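Local coordinates for DUF6833 domain-containing protein (Pseudomonas phage LUZ7, PDB 3PF6), which is of unknown function but forms a small, mainly helical two-chain assembly built from a phage-encoded DUF6833 domain, at residues 27-32 / 39-44. Numbering follows the deposited sequence.
Sequences EEARLL and HDFMRA
The Phe-41 ring carries the CD methylene of Arg-30 over the centre of one face, a CH-pi contact 3.7 Å from CD to the ring centroid, while the backbone of Ala-29 approaches it obliquely. The Arg-30 guanidinium in turn has Phe-41 CB over one face, offset toward its rim, and its plane is tilted 28° from that of the ring. The pair illustrates how two consecutive helices, 22-32 and 38-58, joined by a short loop, can be packed together around one aromatic side chain, with no hydrogen bond between segments 27-32 and 39-44. With CG anti to the backbone N (chi1 178°), Phe-41 extends straight at the opposing helix and brings CZ to 3.5 Å from the backbone N of Arg-30. Ala-29, whose CB points toward the second helix, adds an apolar contact at 3.8 Å from that methyl to Phe-41 CZ. The arginine reaches over the ring because its chain bends at chi2 (55°), laying CD on the aromatic face and sending the charged end onward to the connection. There NH1 donates to the carbonyls of Phe-33 and Gly-35, and NH2 to that of Gly-36, tethering the guanidinium to the loop that joins the helices. Ala-44 of the second subunit also packs on Ala-29. On the ring itself, Arg-30 CD lies nearest to CD1 of Phe-41, at 3.7 Å.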
loop_
_atom_site.group_PDB
_atom_site.type_symbol
_atom_site.label_atom_id
_atom_site.label_comp_id
_atom_site.label_asym_id
_atom_site.label_seq_id
_atom_site.Cartn_x
_atom_site.Cartn_y
_atom_site.Cartn_z
ATOM N N GLU A 27 9.094 -4.701 -4.127
ATOM C CA GLU A 27 9.762 -5.060 -5.393
ATOM C C GLU A 27 8.768 -5.144 -6.566
ATOM O O GLU A 27 8.996 -4.606 -7.647
ATOM C CB GLU A 27 10.518 -6.383 -5.230
ATOM C CG GLU A 27 11.745 -6.273 -4.326
ATOM C CD GLU A 27 12.327 -7.606 -3.867
ATOM O OE1 GLU A 27 11.801 -8.683 -4.252
ATOM O OE2 GLU A 27 13.332 -7.566 -3.110
ATOM N N GLU A 28 7.653 -5.820 -6.345
ATOM C CA GLU A 28 6.671 -6.026 -7.401
ATOM C C GLU A 28 5.926 -4.745 -7.729
ATOM O O GLU A 28 5.647 -4.468 -8.885
ATOM C CB GLU A 28 5.737 -7.191 -7.036
ATOM C CG GLU A 28 6.478 -8.505 -6.979
ATOM C CD GLU A 28 6.936 -8.996 -8.350
ATOM O OE1 GLU A 28 6.224 -8.762 -9.348
ATOM O OE2 GLU A 28 8.007 -9.644 -8.427
ATOM N N ALA A 29 5.614 -3.936 -6.731
ATOM C CA ALA A 29 5.030 -2.647 -6.992
ATOM C C ALA A 29 5.984 -1.758 -7.794
ATOM O O ALA A 29 5.539 -1.012 -8.685
ATOM C CB ALA A 29 4.620 -1.975 -5.678
ATOM N N ARG A 30 7.278 -1.850 -7.524
ATOM C CA ARG A 30 8.257 -1.022 -8.240
ATOM C C ARG A 30 8.369 -1.421 -9.709
ATOM O O ARG A 30 8.652 -0.582 -10.569
ATOM C CB ARG A 30 9.590 -1.054 -7.502
ATOM C CG ARG A 30 10.589 -0.017 -7.942
ATOM C CD ARG A 30 10.004 1.406 -7.862
ATOM N NE ARG A 30 11.059 2.428 -7.922
ATOM C CZ ARG A 30 10.910 3.652 -8.430
ATOM N NH1 ARG A 30 9.767 4.044 -8.973
ATOM N NH2 ARG A 30 11.943 4.493 -8.401
ATOM N N LEU A 31 8.156 -2.703 -10.019
ATOM C CA LEU A 31 8.097 -3.149 -11.400
ATOM C C LEU A 31 6.910 -2.569 -12.164
ATOM O O LEU A 31 6.996 -2.300 -13.386
ATOM C CB LEU A 31 8.057 -4.684 -11.469
ATOM C CG LEU A 31 9.323 -5.446 -11.097
ATOM C CD1 LEU A 31 9.086 -6.986 -11.139
ATOM C CD2 LEU A 31 10.479 -5.081 -12.054
ATOM N N LEU A 32 5.811 -2.368 -11.460
ATOM C CA LEU A 32 4.615 -1.807 -12.061
ATOM C C LEU A 32 4.733 -0.278 -12.182
ATOM O O LEU A 32 4.146 0.288 -13.110
ATOM C CB LEU A 32 3.373 -2.197 -11.248
ATOM C CG LEU A 32 2.989 -3.672 -11.353
ATOM C CD1 LEU A 32 2.025 -4.059 -10.208
ATOM C CD2 LEU A 32 2.379 -3.969 -12.731
ATOM N N HIS A 39 11.851 8.249 -3.734
ATOM C CA HIS A 39 11.191 9.004 -2.683
ATOM C C HIS A 39 9.660 8.970 -2.813
ATOM O O HIS A 39 8.927 8.686 -1.814
ATOM C CB HIS A 39 11.645 10.465 -2.642
ATOM C CG HIS A 39 11.057 11.222 -1.498
ATOM N ND1 HIS A 39 9.910 11.974 -1.601
ATOM C CD2 HIS A 39 11.439 11.286 -0.205
ATOM C CE1 HIS A 39 9.615 12.477 -0.416
ATOM N NE2 HIS A 39 10.537 12.085 0.446
ATOM N N ASP A 40 9.169 9.310 -4.001
ATOM C CA ASP A 40 7.721 9.355 -4.201
ATOM C C ASP A 40 7.136 7.954 -4.041
ATOM O O ASP A 40 6.047 7.788 -3.515
ATOM C CB ASP A 40 7.342 9.929 -5.578
ATOM C CG ASP A 40 7.548 11.437 -5.662
ATOM O OD1 ASP A 40 7.727 12.098 -4.603
ATOM O OD2 ASP A 40 7.502 11.964 -6.799
ATOM N N PHE A 41 7.855 6.939 -4.537
ATOM C CA PHE A 41 7.404 5.554 -4.435
ATOM C C PHE A 41 7.227 5.161 -2.967
ATOM O O PHE A 41 6.192 4.624 -2.571
ATOM C CB PHE A 41 8.398 4.625 -5.134
ATOM C CG PHE A 41 8.032 3.187 -5.046
ATOM C CD1 PHE A 41 7.085 2.653 -5.908
ATOM C CD2 PHE A 41 8.634 2.356 -4.097
ATOM C CE1 PHE A 41 6.732 1.313 -5.823
ATOM C CE2 PHE A 41 8.289 1.000 -4.009
ATOM C CZ PHE A 41 7.328 0.490 -4.864
HETATM N N MSE A 42 8.253 5.428 -2.146
HETATM C CA MSE A 42 8.125 5.058 -0.744
HETATM C C MSE A 42 7.073 5.887 -0.037
HETATM O O MSE A 42 6.399 5.387 0.863
HETATM C CB MSE A 42 9.479 5.157 -0.014
HETATM C CG MSE A 42 10.483 4.147 -0.500
HETATM SE SE MSE A 42 9.922 2.289 -0.218
HETATM C CE MSE A 42 10.367 2.125 1.668
ATOM N N ARG A 43 6.921 7.152 -0.424
ATOM C CA ARG A 43 5.905 7.978 0.213
ATOM C C ARG A 43 4.512 7.379 -0.033
ATOM O O ARG A 43 3.691 7.308 0.885
ATOM C CB ARG A 43 5.975 9.428 -0.252
ATOM C CG ARG A 43 5.052 10.372 0.489
ATOM C CD ARG A 43 5.325 11.810 0.131
ATOM N NE ARG A 43 4.558 12.749 0.961
ATOM C CZ ARG A 43 4.868 13.052 2.226
ATOM N NH1 ARG A 43 5.925 12.516 2.815
ATOM N NH2 ARG A 43 4.112 13.900 2.892
ATOM N N ALA A 44 4.296 6.914 -1.265
ATOM C CA ALA A 44 3.018 6.324 -1.664
ATOM C C ALA A 44 2.794 4.996 -0.941
ATOM O O ALA A 44 1.757 4.769 -0.299
ATOM C CB ALA A 44 2.966 6.136 -3.182
#